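Local structure of polyprenyl synthetase (4KKM) at residues D108-M113 with S133-G138; G68-P73 with I100-L105; R40-Q45 with D139-L144. The protein probably makes farnesyl or longer prenyl diphosphates by joining isoprenoid units head to tail, as an FPP/GGPP-type prenyltransferase dependent on bound divalent metal. One frame throughout, in Å; residues are numbered along the deposited sequence.

Contact 1: residues D108-M113 with S133-G138; sequences DDMPCM and SAVLSG. With CA (calcium ion), chain D.
Met110 meets Ala134 and Val135 with no planar group between them; the flat group engaged here is the carboxylate of Asp108, which is directed to the bound calcium ion and not to helix 131-150. It binds the metal through one oxygen, with OD1 of Asp108 2.4 Å from the calcium and OD2 of Asp108 at 3.3 Å. Asp114 OD1 supplies a second ligand of the same ion. Between the two aspartates the chain makes a type I turn from Met110 to Met113, closed by Met113 N to Met110 O at 2.8 Å, and backbone bonding between Asp108 and Asp114 brings the loop back on itself. Met110 leaves the turn on the helix side. Its SD rests 3.8 Å from Ala134 CB and 3.7 Å from Val135 CG2, the branch of the valine that lies beside its own backbone N. A bend at chi3 (-44°) brings CE to 4.1 Å from the same Val135 CG2, and the two side chains cross at about a right angle. The contact is wholly apolar and buried, and Val135 of the second subunit also packs on Met110, placing Met110 at the dimer interface. One turn further along the helix, Ser137 OG bonds back to Ser133 O at 2.8 Å, so that this carbonyl accepts from both the hydroxyl and Ser137 N. The sequence from Asp108 to Asp114 fits the first aspartate-rich motif (DDxxxxD) of the trans-prenyltransferases, the place where such enzymes hold the metals that bind the allylic diphosphate.

Contact 2: residues G68-P73 with I100-L105; sequences GKRLRP and IHVYSL
The first turn of helix 71-80 approaches helix 87-109 with Arg72 and His101 as the nearest residues, their CA atoms 8.1 Å apart. The GKRLRP sequence matches the basic motif of the FPP/GGPP synthases, which have the all-helical isoprenoid synthase fold; in relatives it helps form the pocket for the diphosphate of isopentenyl diphosphate, and Arg72 beside His101 is consistent with that role. The Arg72 chain, extended from CG to NE, brings its guanidinium flat over the imidazole, with planes 8° apart and centres separated by 3.7 Å. NH1 of Arg72 sits over the middle of the ring, 3.3 Å from His101 CE1, while CD of Arg72 packs on His101 CB at 3.8 Å. On the opposite face of the imidazole lies Leu105 CG, offset toward the rim, so the ring is held between an arginine and a leucine. His101 reaches this stack with CG anti to its own backbone N (chi1 175°). Arg70, the N-cap residue, starts away from helix 87-109 but bends back, and its NH1 edge comes 4.5 Å from Val102 CG2. The polar grip on Arg70 is provided by salt bridges to Asp39 and Glu98, with Ala64 O also bonded to NH2. Within helix 87-109 the carbonyl of His101 accepts twice: from Leu105 N at 3.1 Å and from Ser104 OG at 2.6 Å, the hydroxyl tilted 23° from the carbonyl plane.

Contact 3: residues R40-Q45 with D139-L144; sequences RLFAEQ and DALQAL
The side chains of Gln45 and Leu144 run alongside each other in opposite senses where the last turn of helix 24-45 approaches helix 131-150. Along Gln45, CB points toward Leu144 but stays 4.8 Å from its CD2. The next atom does the touching: CG, placed anti to the backbone N by a chi1 of -163°, lies 4.0 Å from both Leu144 CD1 and Leu144 CD2, seated against the fork of the leucine. The chain then bends at chi2 (68°), which carries CD past the fork at 4.5 Å from Leu144 CD1. At the tip the amide divides its work. NE2 of Gln45 rests 4.0 Å from the CD1 methyl of Leu144, a plain van der Waals neighbour, while OE1 is turned to Arg92, whose NH2 bonds to it and so helps fix the amide. One turn back, Phe42 makes a looser touch, its CE1 4.5 Å from Leu141 CD2, the methyl meeting the ring obliquely. Phe42 also packs on Ala64 and Cys99, and Leu141 on Met60, so helices 54-64 and 87-109 share this apolar patch. The residues of helix 131-150 turned away from it serve the dimer: Asp139 OD2 bonds to His107 of the second subunit, and Gln142 NE2 to the backbone oxygen of Asp139 of that subunit. Away from the metal site, this is ordinary helix-to-helix packing, joining the end of the N-terminal helix to helix 131-150, which also lies at the dimer interface, in the all-alpha bundle of the isoprenoid synthase fold.

Two long helices link the three contacts in pairs. Contacts 1 and 2 both use helix 87-109, with His101 of contact 2 about two turns before Asp108; contacts 1 and 3 use successive segments of helix 131-150. Their centres lie about 15 Å (1 and 2), 16 Å (1 and 3) and 12 Å (2 and 3) apart. Along the chain contact 2 closes before contact 1 opens, and both fall within the span bracketed by contact 3. Contacts 2 and 3 meet directly, Val102 CG1 packing on Leu141 CD1 at 3.7 Å. Thus the basic motif, the metal-binding loop and the N-terminal helix are tied to one helix pair, which also faces the second subunit.

Contact 1: residues D108-M113 with S133-G138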
# COMPACT_ATOMS: atom_id res chain seq x y z
N ASP B 108 -11.03 0.81 -8.41
CA ASP B 108 -11.80 1.75 -9.23
C ASP B 108 -13.06 1.12 -9.84
O ASP B 108 -14.06 1.81 -10.05
CB ASP B 108 -10.93 2.35 -10.34
CG ASP B 108 -11.61 3.49 -11.07
OD1 ASP B 108 -11.82 4.56 -10.44
OD2 ASP B 108 -11.93 3.33 -12.26
N ASP B 109 -13.00 -0.17 -10.13
CA ASP B 109 -14.12 -0.85 -10.78
C ASP B 109 -15.28 -1.13 -9.83
O ASP B 109 -16.40 -1.35 -10.28
CB ASP B 109 -13.65 -2.16 -11.43
CG ASP B 109 -12.77 -1.93 -12.65
OD1 ASP B 109 -12.91 -0.87 -13.29
OD2 ASP B 109 -11.94 -2.82 -12.96
N MET B 110 -15.00 -1.12 -8.53
CA MET B 110 -15.99 -1.49 -7.51
C MET B 110 -17.26 -0.62 -7.57
O MET B 110 -17.20 0.52 -8.05
CB MET B 110 -15.35 -1.47 -6.11
CG MET B 110 -14.20 -2.46 -5.98
SD MET B 110 -13.47 -2.63 -4.32
CE MET B 110 -13.34 -0.91 -3.81
N PRO B 111 -18.40 -1.16 -7.11
CA PRO B 111 -19.70 -0.46 -7.13
C PRO B 111 -19.64 0.92 -6.48
O PRO B 111 -20.35 1.84 -6.92
CB PRO B 111 -20.60 -1.38 -6.30
CG PRO B 111 -20.04 -2.73 -6.52
CD PRO B 111 -18.55 -2.54 -6.61
N CYS B 112 -18.81 1.06 -5.45
CA CYS B 112 -18.64 2.34 -4.77
C CYS B 112 -18.08 3.38 -5.73
O CYS B 112 -18.36 4.57 -5.60
CB CYS B 112 -17.70 2.18 -3.57
SG CYS B 112 -17.16 0.48 -3.27
N MET B 113 -17.29 2.93 -6.69
CA MET B 113 -16.62 3.84 -7.61
C MET B 113 -17.30 3.87 -8.98
O MET B 113 -18.34 4.51 -9.14
CB MET B 113 -15.14 3.46 -7.73
CG MET B 113 -14.50 3.08 -6.40
SD MET B 113 -13.70 4.45 -5.54
CE MET B 113 -12.64 5.08 -6.84
N SER B 133 -13.61 -9.43 -1.78
CA SER B 133 -12.40 -9.95 -2.38
C SER B 133 -11.70 -8.89 -3.24
O SER B 133 -10.48 -8.89 -3.35
CB SER B 133 -12.71 -11.20 -3.22
OG SER B 133 -13.14 -12.27 -2.40
N ALA B 134 -12.48 -8.01 -3.85
CA ALA B 134 -11.89 -6.93 -4.64
C ALA B 134 -11.18 -5.94 -3.73
O ALA B 134 -10.09 -5.48 -4.03
CB ALA B 134 -12.95 -6.23 -5.48
N VAL B 135 -11.81 -5.60 -2.61
CA VAL B 135 -11.16 -4.71 -1.65
C VAL B 135 -9.82 -5.29 -1.19
O VAL B 135 -8.78 -4.63 -1.28
CB VAL B 135 -12.06 -4.45 -0.42
CG1 VAL B 135 -11.31 -3.65 0.64
CG2 VAL B 135 -13.35 -3.74 -0.84
N LEU B 136 -9.84 -6.54 -0.74
CA LEU B 136 -8.65 -7.19 -0.18
C LEU B 136 -7.56 -7.49 -1.21
O LEU B 136 -6.37 -7.27 -0.94
CB LEU B 136 -9.04 -8.48 0.56
CG LEU B 136 -9.90 -8.30 1.81
CD1 LEU B 136 -10.14 -9.63 2.51
CD2 LEU B 136 -9.28 -7.29 2.77
N SER B 137 -7.94 -7.99 -2.38
CA SER B 137 -6.94 -8.29 -3.40
C SER B 137 -6.20 -7.02 -3.82
O SER B 137 -4.98 -7.03 -4.04
CB SER B 137 -7.57 -8.99 -4.62
OG SER B 137 -8.58 -8.18 -5.22
N GLY B 138 -6.93 -5.91 -3.92
CA GLY B 138 -6.29 -4.63 -4.19
C GLY B 138 -5.37 -4.23 -3.05
O GLY B 138 -4.23 -3.80 -3.27
CA CA D . -13.19 6.27 -11.51

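Contact 2: residues G68-P73 with I100-L105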
# COMPACT_ATOMS: atom_id res chain seq x y z
N GLY B 68 -4.10 -6.73 -20.71
CA GLY B 68 -3.19 -5.81 -20.07
C GLY B 68 -2.04 -5.52 -21.00
O GLY B 68 -1.27 -6.42 -21.35
N LYS B 69 -1.93 -4.27 -21.43
CA LYS B 69 -0.91 -3.89 -22.39
C LYS B 69 0.44 -3.68 -21.71
O LYS B 69 1.46 -3.54 -22.37
CB LYS B 69 -1.34 -2.63 -23.14
CG LYS B 69 -2.57 -2.85 -24.01
CD LYS B 69 -3.12 -1.55 -24.55
CE LYS B 69 -2.07 -0.80 -25.34
NZ LYS B 69 -1.76 0.54 -24.76
N ARG B 70 0.41 -3.67 -20.38
CA ARG B 70 1.61 -3.46 -19.56
C ARG B 70 2.36 -2.22 -19.99
O ARG B 70 3.59 -2.25 -20.17
CB ARG B 70 2.54 -4.67 -19.63
CG ARG B 70 1.84 -6.01 -19.50
CD ARG B 70 1.05 -6.11 -18.22
NE ARG B 70 0.68 -7.50 -17.95
CZ ARG B 70 0.02 -7.90 -16.88
NH1 ARG B 70 -0.36 -7.02 -15.96
NH2 ARG B 70 -0.26 -9.19 -16.73
N LEU B 71 1.63 -1.13 -20.20
CA LEU B 71 2.24 0.13 -20.59
C LEU B 71 3.28 0.58 -19.56
O LEU B 71 4.34 1.09 -19.92
CB LEU B 71 1.18 1.21 -20.78
CG LEU B 71 1.74 2.61 -21.02
CD1 LEU B 71 2.55 2.63 -22.33
CD2 LEU B 71 0.63 3.65 -21.04
N ARG B 72 2.97 0.39 -18.28
CA ARG B 72 3.89 0.86 -17.25
C ARG B 72 5.17 0.00 -17.13
O ARG B 72 6.27 0.55 -17.09
CB ARG B 72 3.16 1.09 -15.92
CG ARG B 72 2.22 2.30 -16.02
CD ARG B 72 1.01 2.22 -15.08
NE ARG B 72 0.01 3.23 -15.42
CZ ARG B 72 -0.89 3.09 -16.39
NH1 ARG B 72 -0.94 1.98 -17.11
NH2 ARG B 72 -1.76 4.07 -16.63
N PRO B 73 5.03 -1.34 -17.10
CA PRO B 73 6.24 -2.15 -17.23
C PRO B 73 7.05 -1.84 -18.49
O PRO B 73 8.28 -1.81 -18.44
CB PRO B 73 5.69 -3.58 -17.29
CG PRO B 73 4.46 -3.51 -16.43
CD PRO B 73 3.87 -2.14 -16.69
N ILE B 100 0.71 -1.55 -8.43
CA ILE B 100 -0.02 -0.34 -8.08
C ILE B 100 -1.12 -0.04 -9.10
O ILE B 100 -2.25 0.28 -8.75
CB ILE B 100 0.93 0.86 -7.97
CG1 ILE B 100 1.98 0.60 -6.89
CG2 ILE B 100 0.14 2.16 -7.74
CD1 ILE B 100 1.41 0.33 -5.50
N HIS B 101 -0.77 -0.16 -10.38
CA HIS B 101 -1.74 0.09 -11.44
C HIS B 101 -2.91 -0.89 -11.35
O HIS B 101 -4.08 -0.49 -11.39
CB HIS B 101 -1.07 -0.02 -12.81
CG HIS B 101 -2.01 0.10 -13.97
ND1 HIS B 101 -2.80 1.21 -14.18
CD2 HIS B 101 -2.29 -0.75 -14.99
CE1 HIS B 101 -3.52 1.04 -15.27
NE2 HIS B 101 -3.23 -0.15 -15.78
N VAL B 102 -2.60 -2.18 -11.21
CA VAL B 102 -3.63 -3.20 -11.18
C VAL B 102 -4.52 -3.05 -9.94
O VAL B 102 -5.75 -3.10 -10.05
CB VAL B 102 -3.03 -4.62 -11.25
CG1 VAL B 102 -4.07 -5.69 -10.87
CG2 VAL B 102 -2.47 -4.87 -12.65
N TYR B 103 -3.92 -2.84 -8.77
CA TYR B 103 -4.74 -2.64 -7.57
C TYR B 103 -5.67 -1.44 -7.77
O TYR B 103 -6.82 -1.46 -7.36
CB TYR B 103 -3.90 -2.53 -6.27
CG TYR B 103 -3.93 -1.15 -5.62
CD1 TYR B 103 -5.06 -0.71 -4.93
CD2 TYR B 103 -2.83 -0.30 -5.68
CE1 TYR B 103 -5.11 0.55 -4.36
CE2 TYR B 103 -2.86 0.98 -5.09
CZ TYR B 103 -4.02 1.39 -4.43
OH TYR B 103 -4.10 2.64 -3.84
N SER B 104 -5.16 -0.39 -8.42
CA SER B 104 -5.96 0.82 -8.60
C SER B 104 -7.20 0.56 -9.46
O SER B 104 -8.26 1.13 -9.22
CB SER B 104 -5.14 1.96 -9.21
OG SER B 104 -4.99 1.80 -10.61
N LEU B 105 -7.04 -0.30 -10.46
CA LEU B 105 -8.16 -0.69 -11.33
C LEU B 105 -9.18 -1.52 -10.56
O LEU B 105 -10.38 -1.35 -10.71
CB LEU B 105 -7.65 -1.50 -12.52
CG LEU B 105 -6.73 -0.80 -13.53
CD1 LEU B 105 -6.23 -1.82 -14.54
CD2 LEU B 105 -7.44 0.37 -14.22

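Contact 3: residues R40-Q45 with D139-L144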
# COMPACT_ATOMS: atom_id res chain seq x y z
N ARG B 40 4.68 -14.15 -16.43
CA ARG B 40 5.55 -15.11 -15.75
C ARG B 40 5.89 -14.65 -14.34
O ARG B 40 5.82 -15.42 -13.38
CB ARG B 40 6.84 -15.34 -16.53
CG ARG B 40 7.95 -15.96 -15.68
CD ARG B 40 9.22 -16.24 -16.48
NE ARG B 40 9.82 -15.03 -17.03
CZ ARG B 40 10.65 -14.23 -16.37
NH1 ARG B 40 10.99 -14.51 -15.12
NH2 ARG B 40 11.13 -13.15 -16.96
N LEU B 41 6.26 -13.38 -14.21
CA LEU B 41 6.71 -12.85 -12.93
C LEU B 41 5.59 -12.81 -11.89
O LEU B 41 5.81 -13.15 -10.72
CB LEU B 41 7.36 -11.47 -13.13
CG LEU B 41 8.69 -11.50 -13.89
CD1 LEU B 41 9.14 -10.10 -14.28
CD2 LEU B 41 9.76 -12.19 -13.06
N PHE B 42 4.40 -12.39 -12.30
CA PHE B 42 3.26 -12.36 -11.38
C PHE B 42 2.89 -13.77 -10.94
O PHE B 42 2.60 -14.00 -9.76
CB PHE B 42 2.05 -11.68 -12.02
CG PHE B 42 1.94 -10.21 -11.72
CD1 PHE B 42 1.85 -9.75 -10.41
CD2 PHE B 42 1.91 -9.28 -12.75
CE1 PHE B 42 1.74 -8.40 -10.14
CE2 PHE B 42 1.79 -7.93 -12.48
CZ PHE B 42 1.71 -7.49 -11.17
N ALA B 43 2.91 -14.71 -11.88
CA ALA B 43 2.56 -16.10 -11.59
C ALA B 43 3.50 -16.67 -10.53
O ALA B 43 3.06 -17.37 -9.62
CB ALA B 43 2.62 -16.95 -12.86
N GLU B 44 4.78 -16.36 -10.66
CA GLU B 44 5.80 -16.83 -9.73
C GLU B 44 5.69 -16.15 -8.36
O GLU B 44 6.01 -16.75 -7.33
CB GLU B 44 7.19 -16.60 -10.31
CG GLU B 44 8.33 -17.08 -9.44
CD GLU B 44 9.67 -17.01 -10.15
OE1 GLU B 44 9.87 -16.08 -10.97
OE2 GLU B 44 10.53 -17.89 -9.91
N GLN B 45 5.25 -14.90 -8.38
CA GLN B 45 5.13 -14.10 -7.16
C GLN B 45 3.88 -14.47 -6.36
O GLN B 45 3.77 -14.13 -5.18
CB GLN B 45 5.08 -12.61 -7.53
CG GLN B 45 5.37 -11.67 -6.38
CD GLN B 45 6.80 -11.75 -5.91
OE1 GLN B 45 7.73 -11.81 -6.73
NE2 GLN B 45 7.00 -11.77 -4.60
N ASP B 139 -5.86 -4.36 -1.83
CA ASP B 139 -5.05 -4.01 -0.65
C ASP B 139 -3.74 -4.80 -0.61
O ASP B 139 -2.67 -4.23 -0.31
CB ASP B 139 -5.86 -4.19 0.64
CG ASP B 139 -6.91 -3.11 0.83
OD1 ASP B 139 -6.80 -2.07 0.14
OD2 ASP B 139 -7.83 -3.28 1.67
N ALA B 140 -3.81 -6.09 -0.92
CA ALA B 140 -2.63 -6.95 -0.86
C ALA B 140 -1.66 -6.62 -1.99
O ALA B 140 -0.44 -6.71 -1.82
CB ALA B 140 -3.05 -8.43 -0.94
N LEU B 141 -2.21 -6.24 -3.15
CA LEU B 141 -1.35 -5.90 -4.28
C LEU B 141 -0.55 -4.62 -4.02
O LEU B 141 0.60 -4.52 -4.44
CB LEU B 141 -2.15 -5.78 -5.58
CG LEU B 141 -2.46 -7.12 -6.26
CD1 LEU B 141 -3.48 -6.94 -7.40
CD2 LEU B 141 -1.19 -7.74 -6.80
N GLN B 142 -1.15 -3.65 -3.33
CA GLN B 142 -0.38 -2.45 -3.01
C GLN B 142 0.81 -2.80 -2.10
O GLN B 142 1.93 -2.36 -2.34
CB GLN B 142 -1.24 -1.33 -2.37
CG GLN B 142 -0.35 -0.18 -1.86
CD GLN B 142 -1.08 1.14 -1.66
OE1 GLN B 142 -0.48 2.21 -1.82
NE2 GLN B 142 -2.36 1.09 -1.30
N ALA B 143 0.55 -3.59 -1.07
CA ALA B 143 1.63 -4.04 -0.19
C ALA B 143 2.70 -4.79 -0.98
O ALA B 143 3.89 -4.61 -0.75
CB ALA B 143 1.08 -4.92 0.93
N LEU B 144 2.26 -5.61 -1.93
CA LEU B 144 3.18 -6.44 -2.71
C LEU B 144 4.18 -5.60 -3.51
O LEU B 144 5.34 -5.97 -3.65
CB LEU B 144 2.41 -7.39 -3.64
CG LEU B 144 3.28 -8.40 -4.40
CD1 LEU B 144 4.03 -9.29 -3.41
CD2 LEU B 144 2.42 -9.23 -5.34